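Local coordinates for Low molecular weight protein-tyrosine-phosphatase YfkJ (Bacillus subtilis, PDB 4ETM) that removes phosphate from phosphotyrosine-containing proteins as a low molecular weight tyrosine phosphatase and takes part in resistance to ethanol stress, at residues M34-A37 against I38-L42; G71-E74 against I75-E79; Q90-E93 against Q94-D97; I103-D106 against A107-G111. All coordinates share one frame; numbering follows the deposited sequence.

How the contacts relate
All four contacts are local, each within a helix or at its start. Contacts 1 and 2 are helical turns on neighbouring helices, 31-45 and 70-78, and they pack directly through M34, A37, I38, T72, I75 and L76. Contact 1 is largely buried and carries an ion pair on one flank; contact 2 has an apolar inner face and an outer row of charged side chains. Contacts 3 and 4 lie at helix starts, where a carboxylate accepts one backbone N-H, from the preceding loop in contact 3 and from the first turn in contact 4: contact 3 is partly exposed, whereas contact 4 is buried beside the active site and reaches contact 1 through M105 on A35.

Contact 1: M34-A37 against I38-L42; sequences MAEA and IFRDL
From M34 to D41 the backbone keeps regular alpha-helical i to i+4 bonding, each N-H reaching back to the carbonyl four residues earlier, and F39 N lies just 2.7 Å from A35 O. The turns belong to helix 31-45, the crossover helix of the beta-alpha-beta unit with strands 19-25 and 52-58. On one flank M34 and I38 run side by side, M34 CG reaching I38 CD1 at 3.8 Å, and both lean on helix 70-78. F39 leaves the helix on another side, where its ring meets F23 edge-to-face. E36 and R40 form an i, i+4 salt bridge. E36 is extended, its CG anti to the backbone N (chi1 -173°), while the arginine bends at chi3 (57°) and brings its guanidinium back along the helix. The two charged planes stand nearly perpendicular, 85° apart. E36 OE2 bonds to S56 OG, tying the carboxylate to strand 52-58 and leaving OE1 to the arginine. R40 NH2 donates to E36 OE1 at 2.9 Å and NH1 more weakly at 3.3 Å; OE1 lies in the guanidinium plane, yet NH2 meets it from above the carboxylate plane.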
loop_
_atom_site.group_PDB
_atom_site.type_symbol
_atom_site.label_atom_id
_atom_site.label_comp_id
_atom_site.label_asym_id
_atom_site.label_seq_id
_atom_site.Cartn_x
_atom_site.Cartn_y
_atom_site.Cartn_z
ATOM N N MET A 34 4.503 6.072 -18.299
ATOM C CA MET A 34 5.820 6.700 -18.458
ATOM C C MET A 34 6.903 5.665 -18.197
ATOM O O MET A 34 7.902 5.614 -18.910
ATOM C CB MET A 34 5.985 7.882 -17.504
ATOM C CG MET A 34 7.210 8.727 -17.792
ATOM S SD MET A 34 7.577 10.035 -16.588
ATOM C CE MET A 34 6.163 11.120 -16.746
ATOM N N ALA A 35 6.683 4.828 -17.184
ATOM C CA ALA A 35 7.665 3.811 -16.837
ATOM C C ALA A 35 7.746 2.753 -17.928
ATOM O O ALA A 35 8.838 2.378 -18.354
ATOM C CB ALA A 35 7.347 3.180 -15.507
ATOM N N GLU A 36 6.587 2.280 -18.374
ATOM C CA GLU A 36 6.527 1.335 -19.485
ATOM C C GLU A 36 7.355 1.803 -20.699
ATOM O O GLU A 36 8.234 1.079 -21.188
ATOM C CB GLU A 36 5.063 1.077 -19.882
ATOM C CG GLU A 36 4.925 -0.032 -20.927
ATOM C CD GLU A 36 3.605 -0.017 -21.656
ATOM O OE1 GLU A 36 3.576 -0.523 -22.804
ATOM O OE2 GLU A 36 2.603 0.474 -21.093
ATOM N N ALA A 37 7.087 3.014 -21.167
ATOM C CA ALA A 37 7.756 3.560 -22.342
ATOM C C ALA A 37 9.244 3.744 -22.101
ATOM O O ALA A 37 10.065 3.399 -22.950
ATOM C CB ALA A 37 7.122 4.880 -22.731
ATOM N N ILE A 38 9.599 4.301 -20.947
ATOM C CA ILE A 38 11.004 4.550 -20.638
ATOM C C ILE A 38 11.772 3.245 -20.494
ATOM O O ILE A 38 12.853 3.086 -21.055
ATOM C CB ILE A 38 11.151 5.392 -19.350
ATOM C CG1 ILE A 38 10.761 6.840 -19.636
ATOM C CG2 ILE A 38 12.574 5.326 -18.814
ATOM C CD1 ILE A 38 10.850 7.738 -18.411
ATOM N N PHE A 39 11.202 2.306 -19.751
ATOM C CA PHE A 39 11.849 1.020 -19.537
ATOM C C PHE A 39 12.042 0.279 -20.850
ATOM O O PHE A 39 13.084 -0.349 -21.074
ATOM C CB PHE A 39 11.025 0.174 -18.570
ATOM C CG PHE A 39 11.569 -1.189 -18.362
ATOM C CD1 PHE A 39 12.521 -1.429 -17.386
ATOM C CD2 PHE A 39 11.130 -2.243 -19.141
ATOM C CE1 PHE A 39 13.017 -2.698 -17.193
ATOM C CE2 PHE A 39 11.629 -3.512 -18.956
ATOM C CZ PHE A 39 12.562 -3.739 -17.976
ATOM N N ARG A 40 11.034 0.341 -21.716
ATOM C CA ARG A 40 11.124 -0.303 -23.027
ATOM C C ARG A 40 12.286 0.283 -23.816
ATOM O O ARG A 40 13.045 -0.456 -24.450
ATOM C CB ARG A 40 9.811 -0.145 -23.798
ATOM C CG ARG A 40 9.939 -0.381 -25.293
ATOM C CD ARG A 40 8.650 -0.914 -25.903
ATOM N NE ARG A 40 7.513 -0.042 -25.662
ATOM C CZ ARG A 40 6.447 -0.364 -24.934
ATOM N NH1 ARG A 40 6.332 -1.560 -24.373
ATOM N NH2 ARG A 40 5.480 0.517 -24.786
ATOM N N ASP A 41 12.426 1.604 -23.763
ATOM C CA ASP A 41 13.507 2.301 -24.450
ATOM C C ASP A 41 14.882 1.883 -23.931
ATOM O O ASP A 41 15.808 1.647 -24.721
ATOM C CB ASP A 41 13.330 3.816 -24.313
ATOM C CG ASP A 41 14.347 4.591 -25.121
ATOM O OD1 ASP A 41 14.259 4.550 -26.367
ATOM O OD2 ASP A 41 15.229 5.243 -24.513
ATOM N N LEU A 42 15.020 1.807 -22.611
ATOM C CA LEU A 42 16.261 1.356 -21.991
ATOM C C LEU A 42 16.615 -0.070 -22.403
ATOM O O LEU A 42 17.762 -0.346 -22.746
ATOM C CB LEU A 42 16.199 1.450 -20.468
ATOM C CG LEU A 42 16.106 2.860 -19.882
ATOM C CD1 LEU A 42 16.217 2.822 -18.355
ATOM C CD2 LEU A 42 17.181 3.747 -20.477
#

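Contact 2: G71-E74 against I75-E79; sequences GTQE and ILRRE
Helix 70-78, which flanks crossover helix 31-45 of this phosphatase, runs through its last two turns here with i to i+4 backbone bonds from G71-I75 to E74-R78. Its inner side is apolar: T72 and L76 lie side by side, T72 CG2 4.0 Å from L76 CD1. The threonine's OG1 lies anti to the carbonyl carbon (chi1 -72°) and bonds to C30 O, in the loop between the nucleophile C25 and R31, leaving the CG2 methyl to face L76. On the outer side R77 stays extended from CG to NE and reaches back over the preceding turn. Its guanidinium has the Q73 backbone carbon over one face and E74 CG at its edge, 3.5 Å from R77 NH1. With the amide and guanidinium planes 58° apart, Q73 OE1 lies 2.9 Å from R77 NH2 at an angle too poor for a hydrogen bond; the firmer polar tie of Q73 is NE2 to P68 O. E74 does not pair with R77 through charge, since E74 OE2 stays 5.1 Å from R77 NH1, so that arm rests on aliphatic contact. At the end of the helix R78 NE bonds to E79 OE2 at 3.2 Å, with I75 CD1 against one guanidinium face. R78 also forms a salt bridge with E150. T72, I75 and L76 face M34, A37 and I38 of helix 31-45, while T72, I75 and R78 also touch helix 149-170, wedging this short helix against both.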
loop_
_atom_site.group_PDB
_atom_site.type_symbol
_atom_site.label_atom_id
_atom_site.label_comp_id
_atom_site.label_asym_id
_atom_site.label_seq_id
_atom_site.Cartn_x
_atom_site.Cartn_y
_atom_site.Cartn_z
ATOM N N GLY A 71 0.699 15.384 -19.650
ATOM C CA GLY A 71 1.960 15.667 -18.994
ATOM C C GLY A 71 2.977 14.587 -19.281
ATOM O O GLY A 71 4.153 14.868 -19.506
ATOM N N THR A 72 2.509 13.345 -19.279
ATOM C CA THR A 72 3.356 12.205 -19.594
ATOM C C THR A 72 3.680 12.164 -21.085
ATOM O O THR A 72 4.804 11.855 -21.460
ATOM C CB THR A 72 2.722 10.878 -19.105
ATOM O OG1 THR A 72 2.788 10.817 -17.674
ATOM C CG2 THR A 72 3.440 9.673 -19.698
ATOM N N GLN A 73 2.710 12.504 -21.933
ATOM C CA GLN A 73 2.984 12.587 -23.364
ATOM C C GLN A 73 4.066 13.619 -23.635
ATOM O O GLN A 73 4.964 13.382 -24.442
ATOM C CB GLN A 73 1.714 12.926 -24.153
ATOM C CG GLN A 73 0.659 11.836 -24.132
ATOM C CD GLN A 73 -0.430 12.067 -25.164
ATOM O OE1 GLN A 73 -0.178 12.648 -26.214
ATOM N NE2 GLN A 73 -1.647 11.600 -24.873
ATOM N N GLU A 74 3.988 14.754 -22.946
ATOM C CA GLU A 74 4.963 15.820 -23.147
ATOM C C GLU A 74 6.355 15.407 -22.713
ATOM O O GLU A 74 7.325 15.671 -23.420
ATOM C CB GLU A 74 4.552 17.094 -22.416
ATOM C CG GLU A 74 3.425 17.846 -23.080
ATOM C CD GLU A 74 3.388 19.295 -22.648
ATOM O OE1 GLU A 74 2.621 19.616 -21.714
ATOM O OE2 GLU A 74 4.135 20.108 -23.237
ATOM N N ILE A 75 6.440 14.740 -21.564
ATOM C CA ILE A 75 7.707 14.228 -21.075
ATOM C C ILE A 75 8.295 13.292 -22.116
ATOM O O ILE A 75 9.443 13.449 -22.514
ATOM C CB ILE A 75 7.548 13.465 -19.748
ATOM C CG1 ILE A 75 7.319 14.442 -18.589
ATOM C CG2 ILE A 75 8.767 12.577 -19.491
ATOM C CD1 ILE A 75 8.497 15.350 -18.312
ATOM N N LEU A 76 7.491 12.332 -22.565
ATOM C CA LEU A 76 7.962 11.336 -23.524
ATOM C C LEU A 76 8.400 11.968 -24.841
ATOM O O LEU A 76 9.431 11.588 -25.397
ATOM C CB LEU A 76 6.922 10.212 -23.721
ATOM C CG LEU A 76 6.661 9.353 -22.474
ATOM C CD1 LEU A 76 5.609 8.269 -22.716
ATOM C CD2 LEU A 76 7.951 8.725 -21.961
ATOM N N ARG A 77 7.652 12.958 -25.317
ATOM C CA ARG A 77 8.056 13.668 -26.522
ATOM C C ARG A 77 9.432 14.285 -26.334
ATOM O O ARG A 77 10.273 14.219 -27.234
ATOM C CB ARG A 77 7.052 14.759 -26.888
ATOM C CG ARG A 77 5.751 14.238 -27.465
ATOM C CD ARG A 77 4.886 15.376 -27.983
ATOM N NE ARG A 77 3.483 14.984 -28.037
ATOM C CZ ARG A 77 2.573 15.332 -27.132
ATOM N NH1 ARG A 77 2.912 16.100 -26.104
ATOM N NH2 ARG A 77 1.318 14.920 -27.258
ATOM N N ARG A 78 9.658 14.886 -25.166
ATOM C CA ARG A 78 10.946 15.505 -24.876
ATOM C C ARG A 78 12.057 14.480 -24.929
ATOM O O ARG A 78 13.124 14.727 -25.494
ATOM C CB ARG A 78 10.953 16.164 -23.504
ATOM C CG ARG A 78 12.366 16.420 -23.021
ATOM C CD ARG A 78 12.401 17.138 -21.712
ATOM N NE ARG A 78 12.405 16.249 -20.557
ATOM C CZ ARG A 78 12.100 16.669 -19.339
ATOM N NH1 ARG A 78 11.750 17.937 -19.166
ATOM N NH2 ARG A 78 12.124 15.841 -18.309
ATOM N N GLU A 79 11.797 13.316 -24.354
ATOM C CA GLU A 79 12.792 12.258 -24.321
ATOM C C GLU A 79 12.892 11.543 -25.663
ATOM O O GLU A 79 13.699 10.629 -25.824
ATOM C CB GLU A 79 12.462 11.252 -23.220
ATOM C CG GLU A 79 12.279 11.882 -21.842
ATOM C CD GLU A 79 13.593 12.290 -21.214
ATOM O OE1 GLU A 79 14.595 11.562 -21.409
ATOM O OE2 GLU A 79 13.629 13.338 -20.530
#

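Contact 3: Q90-E93 against Q94-D97; sequences QVSE and QDLD
D95 turns its carboxylate back toward the chain before the helix because its CG lies anti to the carbonyl carbon (chi1 -74°), while S92 holds OG between its backbone N and carbonyl carbon (chi1 63°), on the side of that carboxylate. The two residues stand where the chain enters helix 93-98, with D95 three residues after S92. S92 N donates to D95 OD2 at 2.9 Å with an angle of 158°, reaching the oxygen on its anti side, slightly out of the carboxylate plane. S92 OG is also near this oxygen, but at 3.4 Å that approach is weak and unsettled. In return D95 N points to S92 O at 3.1 Å, only weakly. The first turn closes tightly: L96 N bonds to E93 O at 3.0 Å, an i to i+3 bond whose donor sits above the carbonyl plane. V91 CG2 packs at 3.4 Å from D95 OD2 and at 3.8 Å from D95 CB, the two side chains crossing at a slant. V91 itself is fixed by backbone bonding to G58 and packs on L22 of strand 19-25 and on helix 107-117, so the helix start is set against the sheet and a neighbouring helix. D95 OD2 also takes a salt bridge from R89 just before the segment. One carboxylate oxygen thus receives a backbone N-H and a positive charge, which would be expected to favour the ionised aspartate and, with V91 alongside, to hold it in place where the loop enters the helix.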
loop_
_atom_site.group_PDB
_atom_site.type_symbol
_atom_site.label_atom_id
_atom_site.label_comp_id
_atom_site.label_asym_id
_atom_site.label_seq_id
_atom_site.Cartn_x
_atom_site.Cartn_y
_atom_site.Cartn_z
ATOM N N GLN A 90 -7.125 -1.636 -16.549
ATOM C CA GLN A 90 -7.158 -1.893 -15.126
ATOM C C GLN A 90 -6.565 -3.270 -14.873
ATOM O O GLN A 90 -6.894 -4.225 -15.562
ATOM C CB GLN A 90 -8.595 -1.838 -14.614
ATOM C CG GLN A 90 -8.749 -2.036 -13.112
ATOM C CD GLN A 90 -10.145 -1.695 -12.631
ATOM O OE1 GLN A 90 -11.131 -1.927 -13.334
ATOM N NE2 GLN A 90 -10.241 -1.146 -11.438
ATOM N N VAL A 91 -5.694 -3.364 -13.880
ATOM C CA VAL A 91 -5.056 -4.627 -13.544
ATOM C C VAL A 91 -6.076 -5.655 -13.042
ATOM O O VAL A 91 -7.097 -5.309 -12.457
ATOM C CB VAL A 91 -3.970 -4.406 -12.485
ATOM C CG1 VAL A 91 -4.606 -4.056 -11.144
ATOM C CG2 VAL A 91 -3.059 -5.623 -12.383
ATOM N N SER A 92 -5.792 -6.925 -13.296
ATOM C CA SER A 92 -6.676 -7.995 -12.867
ATOM C C SER A 92 -5.861 -9.089 -12.201
ATOM O O SER A 92 -4.623 -9.083 -12.262
ATOM C CB SER A 92 -7.453 -8.555 -14.051
ATOM O OG SER A 92 -6.580 -9.130 -14.995
ATOM N N GLU A 93 -6.564 -10.019 -11.558
ATOM C CA GLU A 93 -5.923 -11.147 -10.887
ATOM C C GLU A 93 -5.009 -11.932 -11.814
ATOM O O GLU A 93 -3.937 -12.378 -11.405
ATOM C CB GLU A 93 -6.973 -12.090 -10.295
ATOM C CG GLU A 93 -7.792 -11.488 -9.168
ATOM C CD GLU A 93 -8.492 -12.547 -8.339
ATOM O OE1 GLU A 93 -9.228 -12.181 -7.396
ATOM O OE2 GLU A 93 -8.297 -13.746 -8.627
ATOM N N GLN A 94 -5.430 -12.106 -13.062
ATOM C CA GLN A 94 -4.648 -12.896 -14.012
ATOM C C GLN A 94 -3.284 -12.269 -14.324
ATOM O O GLN A 94 -2.329 -12.977 -14.640
ATOM C CB GLN A 94 -5.444 -13.152 -15.297
ATOM C CG GLN A 94 -4.826 -14.203 -16.212
ATOM C CD GLN A 94 -4.631 -15.540 -15.513
ATOM O OE1 GLN A 94 -5.533 -16.036 -14.832
ATOM N NE2 GLN A 94 -3.445 -16.125 -15.668
ATOM N N ASP A 95 -3.194 -10.948 -14.227
ATOM C CA ASP A 95 -1.929 -10.257 -14.416
ATOM C C ASP A 95 -0.877 -10.717 -13.402
ATOM O O ASP A 95 0.312 -10.747 -13.708
ATOM C CB ASP A 95 -2.112 -8.741 -14.292
ATOM C CG ASP A 95 -2.810 -8.125 -15.493
ATOM O OD1 ASP A 95 -2.409 -8.407 -16.642
ATOM O OD2 ASP A 95 -3.750 -7.332 -15.278
ATOM N N LEU A 96 -1.320 -11.058 -12.195
ATOM C CA LEU A 96 -0.400 -11.495 -11.150
ATOM C C LEU A 96 0.369 -12.739 -11.596
ATOM O O LEU A 96 1.577 -12.826 -11.409
ATOM C CB LEU A 96 -1.152 -11.779 -9.844
ATOM C CG LEU A 96 -1.978 -10.630 -9.266
ATOM C CD1 LEU A 96 -2.803 -11.120 -8.091
ATOM C CD2 LEU A 96 -1.090 -9.490 -8.847
ATOM N N ASP A 97 -0.328 -13.682 -12.208
ATOM C CA ASP A 97 0.302 -14.933 -12.606
ATOM C C ASP A 97 1.044 -14.792 -13.937
ATOM O O ASP A 97 1.963 -15.553 -14.220
ATOM C CB ASP A 97 -0.741 -16.047 -12.705
ATOM C CG ASP A 97 -1.314 -16.441 -11.347
ATOM O OD1 ASP A 97 -0.626 -16.250 -10.317
ATOM O OD2 ASP A 97 -2.453 -16.958 -11.312
#

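Contact 4: I103-D106 against A107-G111; sequences IAMD and AENIG
D106 and N109 trade bonds as a capping box at the N-terminus of helix 107-117, just after strand 101-104 in the parallel beta-alpha-beta unit that ends in strand 125-127. By hydrogen bonding, D106 OD1 accepts from N109 N at 2.9 Å, nearly along the C-O direction. N109 OD1 answers by accepting D106 N at 3.1 Å from above its carbonyl plane and M105 N, weakly, at 3.3 Å. The aspartate reaches forward because its CG stands between the backbone N and carbonyl carbon (chi1 66°); its side chain crosses that of N109 at about a right angle. I110 N donates to D106 O, the first i to i+4 bond of the helix. By charge, OD2 of D106 forms a salt bridge with the catalytic R31, consistent with D106 helping to position R31 from the second shell. By packing, A104 CB meets I110 CD1 at 3.7 Å and N109 CB at the same distance, seating the helix on its strand, and M105 lies on C25 and R31. A107 packs on A107 of the second subunit. By water, one molecule gives a proton to D106 OD2 at 2.7 Å and accepts weakly from N109 ND2 at 3.3 Å.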
loop_
_atom_site.group_PDB
_atom_site.type_symbol
_atom_site.label_atom_id
_atom_site.label_comp_id
_atom_site.label_asym_id
_atom_site.label_seq_id
_atom_site.Cartn_x
_atom_site.Cartn_y
_atom_site.Cartn_z
ATOM N N ILE A 103 5.767 -4.179 -10.933
ATOM C CA ILE A 103 6.511 -3.043 -10.425
ATOM C C ILE A 103 5.540 -1.891 -10.156
ATOM O O ILE A 103 5.066 -1.238 -11.091
ATOM C CB ILE A 103 7.592 -2.596 -11.441
ATOM C CG1 ILE A 103 8.545 -3.749 -11.778
ATOM C CG2 ILE A 103 8.382 -1.433 -10.885
ATOM C CD1 ILE A 103 9.148 -4.434 -10.569
ATOM N N ALA A 104 5.234 -1.674 -8.876
ATOM C CA ALA A 104 4.285 -0.631 -8.441
ATOM C C ALA A 104 4.962 0.704 -8.254
ATOM O O ALA A 104 6.138 0.750 -7.934
ATOM C CB ALA A 104 3.642 -1.042 -7.152
ATOM N N MET A 105 4.211 1.794 -8.403
ATOM C CA MET A 105 4.799 3.128 -8.248
ATOM C C MET A 105 4.896 3.577 -6.791
ATOM O O MET A 105 5.814 4.330 -6.439
ATOM C CB MET A 105 4.034 4.157 -9.083
ATOM C CG MET A 105 4.085 3.857 -10.569
ATOM S SD MET A 105 5.790 3.980 -11.169
ATOM C CE MET A 105 5.962 2.387 -11.981
ATOM N N ASP A 106 3.952 3.132 -5.961
ATOM C CA ASP A 106 3.955 3.484 -4.543
ATOM C C ASP A 106 3.358 2.415 -3.628
ATOM O O ASP A 106 2.884 1.356 -4.087
ATOM C CB ASP A 106 3.287 4.848 -4.310
ATOM C CG ASP A 106 1.806 4.856 -4.641
ATOM O OD1 ASP A 106 1.109 3.858 -4.399
ATOM O OD2 ASP A 106 1.312 5.889 -5.121
ATOM N N ALA A 107 3.405 2.691 -2.327
ATOM C CA ALA A 107 3.033 1.706 -1.327
ATOM C C ALA A 107 1.538 1.429 -1.403
ATOM O O ALA A 107 1.105 0.283 -1.263
ATOM C CB ALA A 107 3.434 2.171 0.072
ATOM N N GLU A 108 0.743 2.465 -1.646
ATOM C CA GLU A 108 -0.689 2.226 -1.836
ATOM C C GLU A 108 -0.970 1.230 -2.955
ATOM O O GLU A 108 -1.844 0.364 -2.819
ATOM C CB GLU A 108 -1.471 3.534 -2.033
ATOM C CG GLU A 108 -1.475 4.411 -0.788
ATOM C CD GLU A 108 -2.195 5.739 -1.001
ATOM O OE1 GLU A 108 -2.468 6.091 -2.165
ATOM O OE2 GLU A 108 -2.484 6.437 -0.009
ATOM N N ASN A 109 -0.249 1.364 -4.060
ATOM C CA ASN A 109 -0.420 0.454 -5.193
ATOM C C ASN A 109 -0.130 -0.987 -4.772
ATOM O O ASN A 109 -0.852 -1.924 -5.150
ATOM C CB ASN A 109 0.537 0.804 -6.332
ATOM C CG ASN A 109 0.303 2.175 -6.927
ATOM O OD1 ASN A 109 1.226 2.759 -7.489
ATOM N ND2 ASN A 109 -0.910 2.682 -6.845
ATOM N N ILE A 110 0.939 -1.163 -3.998
ATOM C CA ILE A 110 1.318 -2.484 -3.503
ATOM C C ILE A 110 0.178 -3.059 -2.670
ATOM O O ILE A 110 -0.221 -4.209 -2.851
ATOM C CB ILE A 110 2.581 -2.425 -2.631
ATOM C CG1 ILE A 110 3.783 -1.922 -3.439
ATOM C CG2 ILE A 110 2.827 -3.761 -1.940
ATOM C CD1 ILE A 110 4.542 -2.995 -4.164
ATOM N N GLY A 111 -0.359 -2.239 -1.772
ATOM C CA GLY A 111 -1.455 -2.661 -0.926
ATOM C C GLY A 111 -2.687 -3.049 -1.723
ATOM O O GLY A 111 -3.362 -4.021 -1.388
HETATM O O HOH W 1 -1.159 5.904 -6.175
HETATM O O HOH W 2 0.047 7.251 -2.818
#